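Local coordinates for putative iron-regulated protein A (Parabacteroides distasonis ATCC 8503, PDB 4ECG) that binds calcium ions and, as an imelysin-like member of peptidase family M75, is probably linked to iron regulation, with metallopeptidase activity only putative, at residues V98-L108 against M184-W195. Sequence-based numbering, arbitrary orientation.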
loop_
_atom_site.group_PDB
_atom_site.type_symbol
_atom_site.label_atom_id
_atom_site.label_comp_id
_atom_site.label_asym_id
_atom_site.label_seq_id
_atom_site.Cartn_x
_atom_site.Cartn_y
_atom_site.Cartn_z
ATOM N N VAL A 98 -2.661 -13.228 1.121
ATOM C CA VAL A 98 -4.109 -13.110 1.052
ATOM C C VAL A 98 -4.519 -11.907 0.172
ATOM O O VAL A 98 -5.450 -12.001 -0.616
ATOM C CB VAL A 98 -4.733 -13.061 2.477
ATOM C CG1 VAL A 98 -6.261 -13.006 2.423
ATOM C CG2 VAL A 98 -4.326 -14.259 3.303
ATOM N N ALA A 99 -3.814 -10.788 0.299
ATOM C CA ALA A 99 -4.139 -9.595 -0.480
ATOM C C ALA A 99 -4.205 -9.926 -2.000
ATOM O O ALA A 99 -5.150 -9.551 -2.702
ATOM C CB ALA A 99 -3.163 -8.456 -0.184
ATOM N N ASP A 100 -3.206 -10.660 -2.472
ATOM C CA ASP A 100 -3.135 -11.141 -3.846
ATOM C C ASP A 100 -4.182 -12.219 -4.123
ATOM O O ASP A 100 -4.957 -12.102 -5.043
ATOM C CB ASP A 100 -1.731 -11.707 -4.129
ATOM C CG ASP A 100 -1.556 -12.171 -5.565
ATOM O OD1 ASP A 100 -1.568 -11.303 -6.446
ATOM O OD2 ASP A 100 -1.363 -13.378 -5.809
ATOM N N LEU A 101 -4.218 -13.252 -3.300
ATOM C CA LEU A 101 -4.972 -14.448 -3.617
ATOM C C LEU A 101 -6.501 -14.260 -3.625
ATOM O O LEU A 101 -7.223 -14.895 -4.441
ATOM C CB LEU A 101 -4.537 -15.598 -2.662
ATOM C CG LEU A 101 -3.146 -16.228 -2.982
ATOM C CD1 LEU A 101 -2.830 -17.265 -1.917
ATOM C CD2 LEU A 101 -3.031 -16.826 -4.421
ATOM N N ALA A 102 -6.996 -13.404 -2.727
ATOM C CA ALA A 102 -8.459 -13.212 -2.567
ATOM C C ALA A 102 -8.823 -11.904 -3.197
ATOM O O ALA A 102 -9.877 -11.390 -2.977
ATOM C CB ALA A 102 -8.876 -13.255 -1.111
ATOM N N GLN A 103 -7.910 -11.360 -3.982
ATOM C CA GLN A 103 -8.205 -10.198 -4.804
ATOM C C GLN A 103 -8.473 -8.940 -3.984
ATOM O O GLN A 103 -9.127 -8.048 -4.468
ATOM C CB GLN A 103 -9.420 -10.475 -5.670
ATOM C CG GLN A 103 -9.320 -11.719 -6.538
ATOM C CD GLN A 103 -8.626 -11.354 -7.797
ATOM O OE1 GLN A 103 -7.417 -11.046 -7.773
ATOM N NE2 GLN A 103 -9.399 -11.270 -8.897
ATOM N N LEU A 104 -7.928 -8.850 -2.771
ATOM C CA LEU A 104 -8.357 -7.807 -1.873
ATOM C C LEU A 104 -7.684 -6.456 -2.170
ATOM O O LEU A 104 -8.268 -5.431 -1.903
ATOM C CB LEU A 104 -8.225 -8.239 -0.425
ATOM C CG LEU A 104 -8.989 -9.494 0.007
ATOM C CD1 LEU A 104 -8.479 -9.887 1.380
ATOM C CD2 LEU A 104 -10.501 -9.349 -0.010
ATOM N N ASP A 105 -6.503 -6.441 -2.763
ATOM C CA ASP A 105 -5.853 -5.173 -3.178
ATOM C C ASP A 105 -6.774 -4.400 -4.155
ATOM O O ASP A 105 -7.177 -3.272 -3.885
ATOM C CB ASP A 105 -4.463 -5.500 -3.781
ATOM C CG ASP A 105 -3.712 -4.277 -4.332
ATOM O OD1 ASP A 105 -3.910 -3.132 -3.873
ATOM O OD2 ASP A 105 -2.845 -4.477 -5.215
ATOM N N PRO A 106 -7.203 -5.020 -5.267
ATOM C CA PRO A 106 -8.117 -4.220 -6.076
ATOM C C PRO A 106 -9.505 -4.023 -5.472
ATOM O O PRO A 106 -10.155 -3.021 -5.748
ATOM C CB PRO A 106 -8.195 -5.023 -7.399
ATOM C CG PRO A 106 -7.833 -6.397 -7.007
ATOM C CD PRO A 106 -6.711 -6.164 -6.038
ATOM N N SER A 107 -9.969 -4.943 -4.651
ATOM C CA SER A 107 -11.285 -4.757 -4.068
ATOM C C SER A 107 -11.283 -3.533 -3.147
ATOM O O SER A 107 -12.228 -2.775 -3.125
ATOM C CB SER A 107 -11.737 -6.008 -3.326
ATOM O OG SER A 107 -13.093 -5.877 -2.901
ATOM N N LEU A 108 -10.199 -3.350 -2.419
ATOM C CA LEU A 108 -10.053 -2.302 -1.407
ATOM C C LEU A 108 -9.633 -0.967 -2.000
ATOM O O LEU A 108 -9.875 0.048 -1.380
ATOM C CB LEU A 108 -8.958 -2.712 -0.415
ATOM C CG LEU A 108 -9.385 -3.526 0.805
ATOM C CD1 LEU A 108 -8.159 -4.168 1.408
ATOM C CD2 LEU A 108 -10.137 -2.612 1.803
HETATM N N MSE A 184 -15.288 -2.124 2.687
HETATM C CA MSE A 184 -13.905 -1.884 3.074
HETATM C C MSE A 184 -13.593 -2.716 4.350
HETATM O O MSE A 184 -12.569 -3.392 4.382
HETATM C CB MSE A 184 -13.573 -0.394 3.269
HETATM C CG MSE A 184 -13.416 0.391 1.984
HETATM SE SE MSE A 184 -13.577 2.303 2.156
HETATM C CE MSE A 184 -12.123 2.468 3.372
ATOM N N LEU A 185 -14.496 -2.685 5.341
ATOM C CA LEU A 185 -14.348 -3.425 6.623
ATOM C C LEU A 185 -14.304 -4.915 6.395
ATOM O O LEU A 185 -13.471 -5.611 6.930
ATOM C CB LEU A 185 -15.486 -3.092 7.636
ATOM C CG LEU A 185 -15.423 -3.772 9.005
ATOM C CD1 LEU A 185 -14.046 -3.584 9.654
ATOM C CD2 LEU A 185 -16.588 -3.334 9.900
ATOM N N SER A 186 -15.206 -5.392 5.577
ATOM C CA SER A 186 -15.322 -6.813 5.293
ATOM C C SER A 186 -14.000 -7.348 4.651
ATOM O O SER A 186 -13.503 -8.419 5.037
ATOM C CB SER A 186 -16.512 -7.011 4.347
ATOM O OG SER A 186 -16.596 -8.334 3.982
ATOM N N ASP A 187 -13.454 -6.600 3.681
ATOM C CA ASP A 187 -12.233 -6.985 2.972
ATOM C C ASP A 187 -11.073 -7.009 3.973
ATOM O O ASP A 187 -10.284 -7.933 3.986
ATOM C CB ASP A 187 -11.925 -6.047 1.783
ATOM C CG ASP A 187 -12.885 -6.238 0.560
ATOM O OD1 ASP A 187 -13.587 -7.286 0.489
ATOM O OD2 ASP A 187 -12.909 -5.333 -0.362
ATOM N N THR A 188 -11.032 -6.026 4.865
ATOM C CA THR A 188 -10.015 -5.935 5.925
ATOM C C THR A 188 -10.092 -7.084 6.919
ATOM O O THR A 188 -9.085 -7.650 7.278
ATOM C CB THR A 188 -10.056 -4.555 6.648
ATOM O OG1 THR A 188 -10.018 -3.498 5.669
ATOM C CG2 THR A 188 -8.842 -4.398 7.582
ATOM N N GLN A 189 -11.296 -7.424 7.356
ATOM C CA GLN A 189 -11.499 -8.638 8.129
ATOM C C GLN A 189 -10.963 -9.834 7.368
ATOM O O GLN A 189 -10.275 -10.647 7.962
ATOM C CB GLN A 189 -12.980 -8.872 8.494
ATOM C CG GLN A 189 -13.459 -7.916 9.584
ATOM C CD GLN A 189 -14.976 -7.773 9.667
ATOM O OE1 GLN A 189 -15.706 -8.282 8.804
ATOM N NE2 GLN A 189 -15.458 -7.059 10.714
ATOM N N ASP A 190 -11.272 -9.952 6.072
ATOM C CA ASP A 190 -10.842 -11.129 5.331
ATOM C C ASP A 190 -9.305 -11.176 5.263
ATOM O O ASP A 190 -8.714 -12.223 5.424
ATOM C CB ASP A 190 -11.524 -11.241 3.954
ATOM C CG ASP A 190 -13.029 -11.618 4.059
ATOM O OD1 ASP A 190 -13.431 -12.094 5.121
ATOM O OD2 ASP A 190 -13.811 -11.406 3.108
ATOM N N LEU A 191 -8.676 -10.026 5.126
ATOM C CA LEU A 191 -7.231 -9.918 5.008
ATOM C C LEU A 191 -6.550 -10.405 6.282
ATOM O O LEU A 191 -5.609 -11.199 6.229
ATOM C CB LEU A 191 -6.854 -8.436 4.740
ATOM C CG LEU A 191 -5.425 -8.055 4.386
ATOM C CD1 LEU A 191 -4.852 -9.008 3.324
ATOM C CD2 LEU A 191 -5.389 -6.583 3.914
ATOM N N TYR A 192 -6.997 -9.891 7.420
ATOM C CA TYR A 192 -6.359 -10.205 8.695
ATOM C C TYR A 192 -6.672 -11.654 9.040
ATOM O O TYR A 192 -5.732 -12.411 9.324
ATOM C CB TYR A 192 -6.769 -9.247 9.824
ATOM C CG TYR A 192 -6.343 -9.675 11.199
ATOM C CD1 TYR A 192 -5.009 -9.627 11.579
ATOM C CD2 TYR A 192 -7.269 -10.139 12.122
ATOM C CE1 TYR A 192 -4.601 -10.029 12.849
ATOM C CE2 TYR A 192 -6.872 -10.521 13.412
ATOM C CZ TYR A 192 -5.533 -10.464 13.767
ATOM O OH TYR A 192 -5.117 -10.859 15.020
ATOM N N ASN A 193 -7.956 -12.044 8.964
ATOM C CA ASN A 193 -8.330 -13.456 9.176
ATOM C C ASN A 193 -7.661 -14.406 8.225
ATOM O O ASN A 193 -7.284 -15.471 8.612
ATOM C CB ASN A 193 -9.833 -13.699 9.133
ATOM C CG ASN A 193 -10.564 -12.995 10.265
ATOM O OD1 ASN A 193 -10.035 -12.831 11.336
ATOM N ND2 ASN A 193 -11.762 -12.524 9.989
ATOM N N GLY A 194 -7.509 -14.028 6.975
ATOM C CA GLY A 194 -6.848 -14.908 6.017
ATOM C C GLY A 194 -5.422 -15.254 6.444
ATOM O O GLY A 194 -5.003 -16.375 6.315
ATOM N N TRP A 195 -4.683 -14.276 6.949
ATOM C CA TRP A 195 -3.359 -14.517 7.486
ATOM C C TRP A 195 -3.423 -15.273 8.799
ATOM O O TRP A 195 -2.669 -16.227 8.982
ATOM C CB TRP A 195 -2.602 -13.201 7.683
ATOM C CG TRP A 195 -1.943 -12.717 6.442
ATOM C CD1 TRP A 195 -2.534 -12.102 5.341
ATOM C CD2 TRP A 195 -0.543 -12.807 6.107
ATOM N NE1 TRP A 195 -1.607 -11.852 4.368
ATOM C CE2 TRP A 195 -0.400 -12.229 4.771
ATOM C CE3 TRP A 195 0.545 -13.286 6.733
ATOM C CZ2 TRP A 195 0.811 -12.116 4.163
ATOM C CZ3 TRP A 195 1.758 -13.169 6.114
ATOM C CH2 TRP A 195 1.898 -12.571 4.870
HETATM O O HOH W 1 -1.380 -10.312 1.934
HETATM O O HOH W 2 -13.263 -2.568 -0.661
#
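Val98 meets the pyrrole side of the Trp195 indole obliquely, its CG2 lying 3.5 Å from Trp195 CD1. In the ring plane, at the indole edge, a water accepts from Trp195 NE1 at 2.9 Å and also from the backbone N of Ala99, tying the first turn of helix 98-101 to the tryptophan. Tyr48 and Tyr208 also meet this ring, Tyr208 edge-to-face. The second flat group is the Asp187 carboxylate, carried by a CB that points toward residues 98-108. Ser107 OG donates to Asp187 OD2 at 2.6 Å, on the syn side and 31° out of the carboxylate plane; Ser107 chi1 of -173° puts OG anti to the backbone N, and the same OG also hydrogen-bonds Arg146. A second water donates to both Asp187 OD2 and Ser107 O, while Arg183 forms a salt bridge with OD1, so both oxygens of this buried acid are engaged. Replacing Asp187 with an alanine would probably strip Ser107 and Arg183 of their shared acceptor group and open a gap beside Leu104 and Leu108. Leucines flank the acid: Leu104 CD2 approaches Asp187 OD1 to 3.7 Å, and Leu108 CG packs on Asp187 CB at 3.7 Å. Leu104 CD1 rests on the helix backbone between Asp187 O and Leu191 N, and Leu191 CD1 reaches Ala99 CB at 3.9 Å. Gly194 has no side chain in the way: Val98 CG2 comes within 3.5 Å of Gly194 C, where a CB would run into Val98 CG1. Between the two short helices, a Schellman motif with Gln103 as C-prime residue turns the chain, and residues 104-108 run nearly antiparallel to residues 184-195, at 161°. This is buried helix-to-helix packing in the mainly helical imelysin-like fold, with Leu108 beside the calcium ligand Asp109.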